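Local coordinates for cryptochrome DASH, chloroplastic/mitochondrial (Arabidopsis thaliana, PDB 2J4D), which binds FAD and a folate light antenna, repairs cyclobutane pyrimidine dimers in single-stranded DNA and may also act as a blue-light photoreceptor, at residues R367-K370 with I376-N379; S390-Q395 with P451-N456; I396-L401 with G430-G435. All coordinates share one frame; numbering follows the deposited sequence.

Interaction 1: residues R367-K370 with I376-N379; sequences RDAK and IDAN
Ala369 and Asp377 lie side by side where the turn after helix 360-367 runs back against helix 374-386, and their CA atoms come within 4.1 Å. Each residue touches the other's backbone. Ala369 CB leans on the backbone of the helix, 3.3 Å from Asp377 O, while the Asp377 carboxylate reaches back over the turn. With chi1 at -61°, CG turns back to the side of its backbone N, and this carries OD1 across to the peptide joining Ala369 to Lys370. There OD1 stands almost straight above the carbonyl carbon, with Asp377 OD1 to Ala369 C measuring 3.1 Å. Because OD1 meets the flat face of that peptide, Lys370 N, 3.3 Å from Asp377 OD1, points its N-H at a poor angle and makes no hydrogen bond to it. That N-H is already spent on Ser365 O: with phi 54°, Ala369 is the C-prime residue of a Schellman motif that ends helix 360-367. The carboxylate finds its donors elsewhere, OD1 at Thr371 OG1 and OD2 at Gly372 N and Tyr487 OH. A buried acid group thus touches the turn by van der Waals and dipolar contact alone, and these three hydrogen bonds, two of them from the linker itself, probably stabilise its negative charge and fix its rotation.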
loop_
_atom_site.group_PDB
_atom_site.type_symbol
_atom_site.label_atom_id
_atom_site.label_comp_id
_atom_site.label_asym_id
_atom_site.label_seq_id
_atom_site.Cartn_x
_atom_site.Cartn_y
_atom_site.Cartn_z
ATOM N N ARG A 367 -5.490 21.041 -0.819
ATOM C CA ARG A 367 -5.109 20.264 0.350
ATOM C C ARG A 367 -6.141 20.359 1.476
ATOM O O ARG A 367 -6.536 19.342 2.067
ATOM C CB ARG A 367 -3.751 20.765 0.859
ATOM C CG ARG A 367 -3.195 20.000 2.040
ATOM C CD ARG A 367 -2.045 20.763 2.673
ATOM N NE ARG A 367 -2.534 21.925 3.412
ATOM C CZ ARG A 367 -1.757 22.903 3.868
ATOM N NH1 ARG A 367 -0.445 22.866 3.663
ATOM N NH2 ARG A 367 -2.294 23.928 4.518
ATOM N N ASP A 368 -6.584 21.581 1.758
ATOM C CA ASP A 368 -7.533 21.801 2.841
ATOM C C ASP A 368 -9.007 21.722 2.483
ATOM O O ASP A 368 -9.863 22.158 3.258
ATOM C CB ASP A 368 -7.237 23.136 3.525
ATOM C CG ASP A 368 -5.823 23.203 4.056
ATOM O OD1 ASP A 368 -5.245 22.128 4.347
ATOM O OD2 ASP A 368 -5.288 24.321 4.187
ATOM N N ALA A 369 -9.304 21.156 1.320
ATOM C CA ALA A 369 -10.688 21.002 0.891
ATOM C C ALA A 369 -11.475 22.314 0.910
ATOM O O ALA A 369 -12.568 22.375 1.474
ATOM C CB ALA A 369 -11.382 19.970 1.769
ATOM N N LYS A 370 -10.918 23.351 0.292
ATOM C CA LYS A 370 -11.575 24.656 0.205
ATOM C C LYS A 370 -11.490 25.181 -1.223
ATOM O O LYS A 370 -11.242 26.371 -1.451
ATOM C CB LYS A 370 -10.914 25.656 1.154
ATOM C CG LYS A 370 -11.081 25.311 2.620
ATOM C CD LYS A 370 -10.122 26.123 3.465
ATOM C CE LYS A 370 -10.098 25.639 4.908
ATOM N NZ LYS A 370 -8.908 26.172 5.649
ATOM N N ILE A 376 -14.530 17.722 -5.305
ATOM C CA ILE A 376 -13.108 17.792 -4.971
ATOM C C ILE A 376 -12.901 17.840 -3.463
ATOM O O ILE A 376 -12.192 17.004 -2.895
ATOM C CB ILE A 376 -12.434 19.052 -5.567
ATOM C CG1 ILE A 376 -12.624 19.094 -7.090
ATOM C CG2 ILE A 376 -10.940 19.068 -5.200
ATOM C CD1 ILE A 376 -12.137 17.847 -7.829
ATOM N N ASP A 377 -13.541 18.810 -2.815
ATOM C CA ASP A 377 -13.392 19.002 -1.374
ATOM C C ASP A 377 -13.739 17.797 -0.519
ATOM O O ASP A 377 -13.026 17.492 0.440
ATOM C CB ASP A 377 -14.207 20.221 -0.903
ATOM C CG ASP A 377 -13.743 21.517 -1.553
ATOM O OD1 ASP A 377 -12.553 21.592 -1.939
ATOM O OD2 ASP A 377 -14.558 22.463 -1.670
ATOM N N ALA A 378 -14.826 17.114 -0.858
ATOM C CA ALA A 378 -15.238 15.937 -0.105
ATOM C C ALA A 378 -14.134 14.879 -0.165
ATOM O O ALA A 378 -13.806 14.251 0.838
ATOM C CB ALA A 378 -16.546 15.375 -0.676
ATOM N N ASN A 379 -13.571 14.679 -1.349
ATOM C CA ASN A 379 -12.507 13.694 -1.501
ATOM C C ASN A 379 -11.259 14.080 -0.714
ATOM O O ASN A 379 -10.670 13.242 -0.031
ATOM C CB ASN A 379 -12.178 13.502 -2.988
ATOM C CG ASN A 379 -13.029 12.419 -3.637
ATOM O OD1 ASN A 379 -12.834 11.227 -3.387
ATOM N ND2 ASN A 379 -13.991 12.829 -4.466
#

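Interaction 2: residues S390-Q395 with P451-N456; sequences SNRGRQ and PKQAQN. With FAD (flavin-adenine dinucleotide), chain C.
Within residues 390-395 and 451-456 the closest CA atoms are those of Arg392 and Gln453, 8.9 Å apart, so only long side chains can bridge the gap. Arg392, bent at chi2 and chi3, meets Gln453 at about a right angle. One hydrogen bond joins them, Arg392 NH1 to Gln453 OE1 at 3.0 Å; its N-H...O angle of 145° makes it somewhat bent, and the donor sits 18° off the carbonyl plane. Arg392 also forms a cation-pi contact with Tyr457. At the start of its helix, Ser390 is the N-cap, its OG accepting from Gly393 N at 3.0 Å. Arg394 runs the other way, extended from CG to NE, and lays NH1 over the isoalloxazine face, with Arg394 NH1 to FAD C4X at 3.2 Å. Its NH2 forms a salt bridge with Asp422, and its NE binds Met389 O. With an alanine here, Asp422 would probably be left without its charge partner and a gap would open against the flavin face. One helical turn thereby serves both helix 450-457 and the FAD pocket of the photolyase FAD-binding domain.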
loop_
_atom_site.group_PDB
_atom_site.type_symbol
_atom_site.label_atom_id
_atom_site.label_comp_id
_atom_site.label_asym_id
_atom_site.label_seq_id
_atom_site.Cartn_x
_atom_site.Cartn_y
_atom_site.Cartn_z
ATOM N N SER A 390 -11.240 6.887 -2.579
ATOM C CA SER A 390 -11.647 5.910 -3.591
ATOM C C SER A 390 -10.812 6.120 -4.843
ATOM O O SER A 390 -10.307 7.219 -5.080
ATOM C CB SER A 390 -13.128 6.070 -3.964
ATOM O OG SER A 390 -13.341 7.294 -4.646
ATOM N N ASN A 391 -10.676 5.068 -5.646
ATOM C CA ASN A 391 -9.910 5.167 -6.880
ATOM C C ASN A 391 -10.507 6.251 -7.787
ATOM O O ASN A 391 -9.781 7.026 -8.411
ATOM C CB ASN A 391 -9.914 3.823 -7.609
ATOM C CG ASN A 391 -9.190 3.888 -8.943
ATOM O OD1 ASN A 391 -8.008 4.235 -9.006
ATOM N ND2 ASN A 391 -9.900 3.570 -10.019
ATOM N N ARG A 392 -11.834 6.298 -7.861
ATOM C CA ARG A 392 -12.514 7.297 -8.687
ATOM C C ARG A 392 -12.152 8.701 -8.187
ATOM O O ARG A 392 -11.826 9.586 -8.971
ATOM C CB ARG A 392 -14.032 7.067 -8.621
ATOM C CG ARG A 392 -14.898 8.137 -9.283
ATOM C CD ARG A 392 -14.543 8.346 -10.745
ATOM N NE ARG A 392 -14.349 7.078 -11.446
ATOM C CZ ARG A 392 -14.071 6.982 -12.744
ATOM N NH1 ARG A 392 -13.961 8.079 -13.480
ATOM N NH2 ARG A 392 -13.882 5.789 -13.304
ATOM N N GLY A 393 -12.190 8.891 -6.873
ATOM C CA GLY A 393 -11.853 10.188 -6.311
ATOM C C GLY A 393 -10.422 10.608 -6.598
ATOM O O GLY A 393 -10.164 11.771 -6.932
ATOM N N ARG A 394 -9.486 9.668 -6.474
ATOM C CA ARG A 394 -8.082 9.974 -6.723
ATOM C C ARG A 394 -7.859 10.426 -8.161
ATOM O O ARG A 394 -7.081 11.344 -8.416
ATOM C CB ARG A 394 -7.203 8.750 -6.435
ATOM C CG ARG A 394 -7.302 8.242 -5.016
ATOM C CD ARG A 394 -6.290 7.110 -4.730
ATOM N NE ARG A 394 -6.752 6.266 -3.631
ATOM C CZ ARG A 394 -5.972 5.492 -2.884
ATOM N NH1 ARG A 394 -4.662 5.450 -3.105
ATOM N NH2 ARG A 394 -6.510 4.743 -1.922
ATOM N N GLN A 395 -8.519 9.771 -9.111
ATOM C CA GLN A 395 -8.361 10.163 -10.504
ATOM C C GLN A 395 -8.909 11.582 -10.714
ATOM O O GLN A 395 -8.311 12.397 -11.418
ATOM C CB GLN A 395 -9.107 9.193 -11.423
ATOM C CG GLN A 395 -8.622 7.751 -11.349
ATOM C CD GLN A 395 -9.301 6.880 -12.381
ATOM O OE1 GLN A 395 -9.019 6.981 -13.572
ATOM N NE2 GLN A 395 -10.217 6.033 -11.932
ATOM N N PRO A 451 -18.439 18.222 -13.362
ATOM C CA PRO A 451 -19.896 18.077 -13.408
ATOM C C PRO A 451 -20.339 16.686 -13.845
ATOM O O PRO A 451 -21.229 16.097 -13.241
ATOM C CB PRO A 451 -20.322 19.160 -14.399
ATOM C CG PRO A 451 -19.154 19.245 -15.321
ATOM C CD PRO A 451 -17.984 19.208 -14.357
ATOM N N LYS A 452 -19.720 16.163 -14.899
ATOM C CA LYS A 452 -20.080 14.837 -15.389
ATOM C C LYS A 452 -19.732 13.757 -14.383
ATOM O O LYS A 452 -20.499 12.820 -14.174
ATOM C CB LYS A 452 -19.381 14.540 -16.716
ATOM C CG LYS A 452 -19.906 15.356 -17.880
ATOM C CD LYS A 452 -19.233 14.957 -19.179
ATOM C CE LYS A 452 -19.655 15.881 -20.311
ATOM N NZ LYS A 452 -18.828 15.678 -21.535
ATOM N N GLN A 453 -18.564 13.876 -13.764
ATOM C CA GLN A 453 -18.155 12.888 -12.780
ATOM C C GLN A 453 -19.152 12.899 -11.629
ATOM O O GLN A 453 -19.582 11.843 -11.153
ATOM C CB GLN A 453 -16.742 13.195 -12.276
ATOM C CG GLN A 453 -15.672 13.036 -13.356
ATOM C CD GLN A 453 -15.530 11.597 -13.827
ATOM O OE1 GLN A 453 -15.249 10.702 -13.032
ATOM N NE2 GLN A 453 -15.720 11.370 -15.123
ATOM N N ALA A 454 -19.541 14.095 -11.195
ATOM C CA ALA A 454 -20.495 14.211 -10.102
ATOM C C ALA A 454 -21.811 13.545 -10.481
ATOM O O ALA A 454 -22.412 12.827 -9.684
ATOM C CB ALA A 454 -20.729 15.681 -9.760
ATOM N N GLN A 455 -22.248 13.782 -11.711
ATOM C CA GLN A 455 -23.503 13.219 -12.189
ATOM C C GLN A 455 -23.427 11.709 -12.352
ATOM O O GLN A 455 -24.367 10.995 -12.003
ATOM C CB GLN A 455 -23.888 13.871 -13.520
ATOM C CG GLN A 455 -25.236 13.439 -14.067
ATOM C CD GLN A 455 -26.353 13.540 -13.039
ATOM O OE1 GLN A 455 -26.340 14.416 -12.169
ATOM N NE2 GLN A 455 -27.334 12.649 -13.144
ATOM N N ASN A 456 -22.303 11.218 -12.864
ATOM C CA ASN A 456 -22.155 9.782 -13.070
ATOM C C ASN A 456 -21.834 8.979 -11.825
ATOM O O ASN A 456 -22.289 7.843 -11.689
ATOM C CB ASN A 456 -21.078 9.492 -14.118
ATOM C CG ASN A 456 -21.404 10.093 -15.467
ATOM O OD1 ASN A 456 -22.572 10.258 -15.815
ATOM N ND2 ASN A 456 -20.372 10.410 -16.245
HETATM P PA FAD C . -9.865 -2.175 -5.505
HETATM O O1A FAD C . -10.545 -3.083 -4.559
HETATM O O2A FAD C . -10.627 -1.566 -6.620
HETATM O O5B FAD C . -8.594 -2.915 -6.157
HETATM C C5B FAD C . -8.008 -4.072 -5.519
HETATM C C4B FAD C . -6.491 -3.861 -5.449
HETATM O O4B FAD C . -5.998 -3.681 -6.775
HETATM C C3B FAD C . -6.046 -2.624 -4.677
HETATM O O3B FAD C . -6.047 -2.824 -3.274
HETATM C C2B FAD C . -4.697 -2.380 -5.281
HETATM O O2B FAD C . -3.633 -3.077 -4.671
HETATM C C1B FAD C . -4.907 -2.746 -6.761
HETATM N N9A FAD C . -5.248 -1.615 -7.650
HETATM C C8A FAD C . -6.502 -1.214 -8.067
HETATM N N7A FAD C . -6.459 -0.162 -8.874
HETATM C C5A FAD C . -5.118 0.135 -8.993
HETATM C C6A FAD C . -4.431 1.146 -9.705
HETATM N N6A FAD C . -5.016 2.055 -10.472
HETATM N N1A FAD C . -3.050 1.169 -9.599
HETATM C C2A FAD C . -2.401 0.246 -8.814
HETATM N N3A FAD C . -2.998 -0.743 -8.108
HETATM C C4A FAD C . -4.355 -0.750 -8.219
HETATM N N1 FAD C . -2.824 2.514 -4.879
HETATM C C2 FAD C . -1.938 2.099 -3.907
HETATM O O2 FAD C . -1.910 0.941 -3.535
HETATM N N3 FAD C . -1.066 3.049 -3.352
HETATM C C4 FAD C . -1.040 4.392 -3.720
HETATM O O4 FAD C . -0.244 5.187 -3.187
HETATM C C4X FAD C . -1.953 4.811 -4.718
HETATM N N5 FAD C . -2.000 6.146 -5.150
HETATM C C5X FAD C . -2.822 6.526 -6.213
HETATM C C6 FAD C . -2.776 7.831 -6.721
HETATM C C7 FAD C . -3.595 8.250 -7.795
HETATM C C7M FAD C . -3.494 9.670 -8.298
HETATM C C8 FAD C . -4.505 7.294 -8.376
HETATM C C8M FAD C . -5.425 7.653 -9.532
HETATM C C9 FAD C . -4.559 5.979 -7.874
HETATM C C9A FAD C . -3.727 5.566 -6.791
HETATM N N10 FAD C . -3.764 4.242 -6.261
HETATM C C10 FAD C . -2.835 3.839 -5.275
HETATM C "C1'" FAD C . -4.493 3.158 -6.997
HETATM C "C2'" FAD C . -5.952 2.890 -6.574
HETATM O "O2'" FAD C . -6.677 4.107 -6.561
HETATM C "C3'" FAD C . -5.981 2.257 -5.185
HETATM O "O3'" FAD C . -5.188 1.054 -5.158
HETATM C "C4'" FAD C . -7.382 1.847 -4.696
HETATM O "O4'" FAD C . -8.229 2.994 -4.598
HETATM C "C5'" FAD C . -7.255 1.179 -3.333
HETATM O "O5'" FAD C . -8.543 0.767 -2.870
HETATM P P FAD C . -9.161 -0.674 -3.039
HETATM O O1P FAD C . -8.234 -1.577 -2.336
HETATM O O2P FAD C . -10.551 -0.666 -2.506
HETATM O O3P FAD C . -9.320 -0.961 -4.593
#

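Interaction 3: residues I396-L401 with G430-G435; sequences IVCSFL and GNWTYG. With FAD (flavin-adenine dinucleotide), chain C.
Cys398 lies against the six-membered ring of Trp432, the tight centre of a crossing in which the axes of segments 396-401 and 430-435 approach to 9.7 Å at a signed angle of -52°. With SG anti to its backbone N (chi1 164°), Cys398 presents both side-chain atoms to the indole. CB stands over the face, 20° off the ring normal, in a CH-pi contact, whereas SG comes in obliquely, with Cys398 SG to Trp432 CE3 at 3.6 Å. The same Cys398 SG abuts the other helix, 3.7 Å from Gly435 CA; a beta carbon on Gly435 would collide with it, so the missing side chain leaves room for the sulfur.

Away from this centre the fit slackens. Leu401 reaches the indole obliquely and only through CD2, which stays 4.4 Å from Trp432 CZ3. Partial exposure comes at the C-terminal end of segment 430-435, where Tyr434 and Gly435 lie and Gly435 O accepts from Arg403 NH1, though Cys398 still packs on Gly435 CA.

The face of Trp432 that bears Cys398 also meets the flavin methyl, offset toward the rim, with Trp432 NE1 3.4 Å from FAD C7M. Asn431 reads the adenine with two hydrogen bonds, ND2 to FAD N1A at 2.9 Å and FAD N6A to OD1 at 3.2 Å, while its CB rests on the isoalloxazine. One asparagine touching both ends of the cofactor reflects the U-shaped FAD of photolyases and cryptochromes, and the position of Trp432, touching flavin and Trp409, is consistent with its being the flavin-proximal member of the family's tryptophan electron-transfer chain.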
loop_
_atom_site.group_PDB
_atom_site.type_symbol
_atom_site.label_atom_id
_atom_site.label_comp_id
_atom_site.label_asym_id
_atom_site.label_seq_id
_atom_site.Cartn_x
_atom_site.Cartn_y
_atom_site.Cartn_z
ATOM N N ILE A 396 -10.052 11.863 -10.101
ATOM C CA ILE A 396 -10.681 13.172 -10.228
ATOM C C ILE A 396 -9.854 14.298 -9.601
ATOM O O ILE A 396 -9.557 15.296 -10.269
ATOM C CB ILE A 396 -12.097 13.158 -9.603
ATOM C CG1 ILE A 396 -12.982 12.162 -10.358
ATOM C CG2 ILE A 396 -12.712 14.549 -9.664
ATOM C CD1 ILE A 396 -14.321 11.910 -9.708
ATOM N N VAL A 397 -9.460 14.147 -8.335
ATOM C CA VAL A 397 -8.686 15.206 -7.686
ATOM C C VAL A 397 -7.339 15.419 -8.363
ATOM O O VAL A 397 -6.796 16.525 -8.340
ATOM C CB VAL A 397 -8.478 14.954 -6.161
ATOM C CG1 VAL A 397 -9.824 14.876 -5.477
ATOM C CG2 VAL A 397 -7.666 13.676 -5.910
ATOM N N CYS A 398 -6.803 14.362 -8.971
ATOM C CA CYS A 398 -5.528 14.468 -9.680
ATOM C C CYS A 398 -5.716 15.349 -10.919
ATOM O O CYS A 398 -4.929 16.270 -11.184
ATOM C CB CYS A 398 -5.040 13.076 -10.108
ATOM S SG CYS A 398 -3.737 13.116 -11.371
ATOM N N SER A 399 -6.758 15.060 -11.685
ATOM C CA SER A 399 -7.042 15.844 -12.885
ATOM C C SER A 399 -7.294 17.305 -12.507
ATOM O O SER A 399 -6.802 18.221 -13.159
ATOM C CB SER A 399 -8.274 15.279 -13.605
ATOM O OG SER A 399 -8.556 16.018 -14.784
ATOM N N PHE A 400 -8.059 17.521 -11.441
ATOM C CA PHE A 400 -8.361 18.878 -11.003
ATOM C C PHE A 400 -7.100 19.679 -10.663
ATOM O O PHE A 400 -6.931 20.828 -11.101
ATOM C CB PHE A 400 -9.277 18.853 -9.779
ATOM C CG PHE A 400 -9.738 20.217 -9.348
ATOM C CD1 PHE A 400 -10.790 20.849 -10.007
ATOM C CD2 PHE A 400 -9.110 20.880 -8.297
ATOM C CE1 PHE A 400 -11.212 22.122 -9.623
ATOM C CE2 PHE A 400 -9.523 22.154 -7.903
ATOM C CZ PHE A 400 -10.578 22.777 -8.570
ATOM N N LEU A 401 -6.218 19.077 -9.873
ATOM C CA LEU A 401 -4.991 19.755 -9.479
ATOM C C LEU A 401 -4.112 20.099 -10.661
ATOM O O LEU A 401 -3.576 21.209 -10.754
ATOM C CB LEU A 401 -4.194 18.895 -8.498
ATOM C CG LEU A 401 -2.893 19.562 -8.036
ATOM C CD1 LEU A 401 -2.663 19.251 -6.569
ATOM C CD2 LEU A 401 -1.721 19.098 -8.896
ATOM N N GLY A 430 3.167 6.256 -10.011
ATOM C CA GLY A 430 2.791 5.653 -11.275
ATOM C C GLY A 430 1.454 6.219 -11.722
ATOM O O GLY A 430 1.320 6.749 -12.829
ATOM N N ASN A 431 0.455 6.123 -10.852
ATOM C CA ASN A 431 -0.863 6.639 -11.187
ATOM C C ASN A 431 -0.852 8.156 -11.382
ATOM O O ASN A 431 -1.574 8.671 -12.242
ATOM C CB ASN A 431 -1.876 6.240 -10.116
ATOM C CG ASN A 431 -2.409 4.829 -10.310
ATOM O OD1 ASN A 431 -3.247 4.585 -11.177
ATOM N ND2 ASN A 431 -1.916 3.889 -9.508
ATOM N N TRP A 432 -0.045 8.879 -10.606
ATOM C CA TRP A 432 0.025 10.329 -10.777
ATOM C C TRP A 432 0.611 10.714 -12.141
ATOM O O TRP A 432 0.103 11.631 -12.787
ATOM C CB TRP A 432 0.840 11.003 -9.657
ATOM C CG TRP A 432 0.005 11.398 -8.469
ATOM C CD1 TRP A 432 -0.211 10.669 -7.330
ATOM C CD2 TRP A 432 -0.786 12.588 -8.336
ATOM N NE1 TRP A 432 -1.092 11.329 -6.504
ATOM C CE2 TRP A 432 -1.461 12.508 -7.096
ATOM C CE3 TRP A 432 -0.994 13.712 -9.148
ATOM C CZ2 TRP A 432 -2.332 13.512 -6.648
ATOM C CZ3 TRP A 432 -1.860 14.708 -8.702
ATOM C CH2 TRP A 432 -2.519 14.599 -7.464
ATOM N N THR A 433 1.662 10.023 -12.592
ATOM C CA THR A 433 2.241 10.359 -13.892
ATOM C C THR A 433 1.198 10.143 -14.975
ATOM O O THR A 433 1.098 10.937 -15.918
ATOM C CB THR A 433 3.493 9.516 -14.232
ATOM O OG1 THR A 433 3.147 8.128 -14.296
ATOM C CG2 THR A 433 4.568 9.729 -13.192
ATOM N N TYR A 434 0.422 9.068 -14.841
ATOM C CA TYR A 434 -0.642 8.774 -15.792
ATOM C C TYR A 434 -1.661 9.913 -15.796
ATOM O O TYR A 434 -1.934 10.513 -16.836
ATOM C CB TYR A 434 -1.340 7.464 -15.419
ATOM C CG TYR A 434 -0.810 6.265 -16.164
ATOM C CD1 TYR A 434 0.562 6.014 -16.236
ATOM C CD2 TYR A 434 -1.675 5.380 -16.807
ATOM C CE1 TYR A 434 1.060 4.914 -16.930
ATOM C CE2 TYR A 434 -1.188 4.276 -17.504
ATOM C CZ TYR A 434 0.179 4.050 -17.560
ATOM O OH TYR A 434 0.670 2.958 -18.240
ATOM N N GLY A 435 -2.211 10.209 -14.621
ATOM C CA GLY A 435 -3.193 11.274 -14.506
ATOM C C GLY A 435 -2.685 12.631 -14.954
ATOM O O GLY A 435 -3.441 13.438 -15.495
HETATM P PA FAD C . -9.865 -2.175 -5.505
HETATM O O1A FAD C . -10.545 -3.083 -4.559
HETATM O O2A FAD C . -10.627 -1.566 -6.620
HETATM O O5B FAD C . -8.594 -2.915 -6.157
HETATM C C5B FAD C . -8.008 -4.072 -5.519
HETATM C C4B FAD C . -6.491 -3.861 -5.449
HETATM O O4B FAD C . -5.998 -3.681 -6.775
HETATM C C3B FAD C . -6.046 -2.624 -4.677
HETATM O O3B FAD C . -6.047 -2.824 -3.274
HETATM C C2B FAD C . -4.697 -2.380 -5.281
HETATM O O2B FAD C . -3.633 -3.077 -4.671
HETATM C C1B FAD C . -4.907 -2.746 -6.761
HETATM N N9A FAD C . -5.248 -1.615 -7.650
HETATM C C8A FAD C . -6.502 -1.214 -8.067
HETATM N N7A FAD C . -6.459 -0.162 -8.874
HETATM C C5A FAD C . -5.118 0.135 -8.993
HETATM C C6A FAD C . -4.431 1.146 -9.705
HETATM N N6A FAD C . -5.016 2.055 -10.472
HETATM N N1A FAD C . -3.050 1.169 -9.599
HETATM C C2A FAD C . -2.401 0.246 -8.814
HETATM N N3A FAD C . -2.998 -0.743 -8.108
HETATM C C4A FAD C . -4.355 -0.750 -8.219
HETATM N N1 FAD C . -2.824 2.514 -4.879
HETATM C C2 FAD C . -1.938 2.099 -3.907
HETATM O O2 FAD C . -1.910 0.941 -3.535
HETATM N N3 FAD C . -1.066 3.049 -3.352
HETATM C C4 FAD C . -1.040 4.392 -3.720
HETATM O O4 FAD C . -0.244 5.187 -3.187
HETATM C C4X FAD C . -1.953 4.811 -4.718
HETATM N N5 FAD C . -2.000 6.146 -5.150
HETATM C C5X FAD C . -2.822 6.526 -6.213
HETATM C C6 FAD C . -2.776 7.831 -6.721
HETATM C C7 FAD C . -3.595 8.250 -7.795
HETATM C C7M FAD C . -3.494 9.670 -8.298
HETATM C C8 FAD C . -4.505 7.294 -8.376
HETATM C C8M FAD C . -5.425 7.653 -9.532
HETATM C C9 FAD C . -4.559 5.979 -7.874
HETATM C C9A FAD C . -3.727 5.566 -6.791
HETATM N N10 FAD C . -3.764 4.242 -6.261
HETATM C C10 FAD C . -2.835 3.839 -5.275
HETATM C "C1'" FAD C . -4.493 3.158 -6.997
HETATM C "C2'" FAD C . -5.952 2.890 -6.574
HETATM O "O2'" FAD C . -6.677 4.107 -6.561
HETATM C "C3'" FAD C . -5.981 2.257 -5.185
HETATM O "O3'" FAD C . -5.188 1.054 -5.158
HETATM C "C4'" FAD C . -7.382 1.847 -4.696
HETATM O "O4'" FAD C . -8.229 2.994 -4.598
HETATM C "C5'" FAD C . -7.255 1.179 -3.333
HETATM O "O5'" FAD C . -8.543 0.767 -2.870
HETATM P P FAD C . -9.161 -0.674 -3.039
HETATM O O1P FAD C . -8.234 -1.577 -2.336
HETATM O O2P FAD C . -10.551 -0.666 -2.506
HETATM O O3P FAD C . -9.320 -0.961 -4.593
#

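Overall arrangement
Following the chain from the N terminus, interaction 1 comes first and closes a short local turn between helices 360-367 and 374-386, finishing before the other two begin. Helix 391-404 then supplies a segment to each of the remaining contacts: residues 390-395 pair with 451-456 on helix 450-457, and residues 396-401 with 430-435 on helix 425-436. Interaction 3 is therefore nested inside the longer loop closed by interaction 2. Helix 374-386 joins the group directly, Ile376 CD1 lying 3.6 Å from Phe400 CB and Asn379 OD1 3.3 Å from Gly393 CA. Interactions 2 and 3 both reach FAD, whereas interaction 1 lies away from the cofactor, at the helix that packs on 391-404.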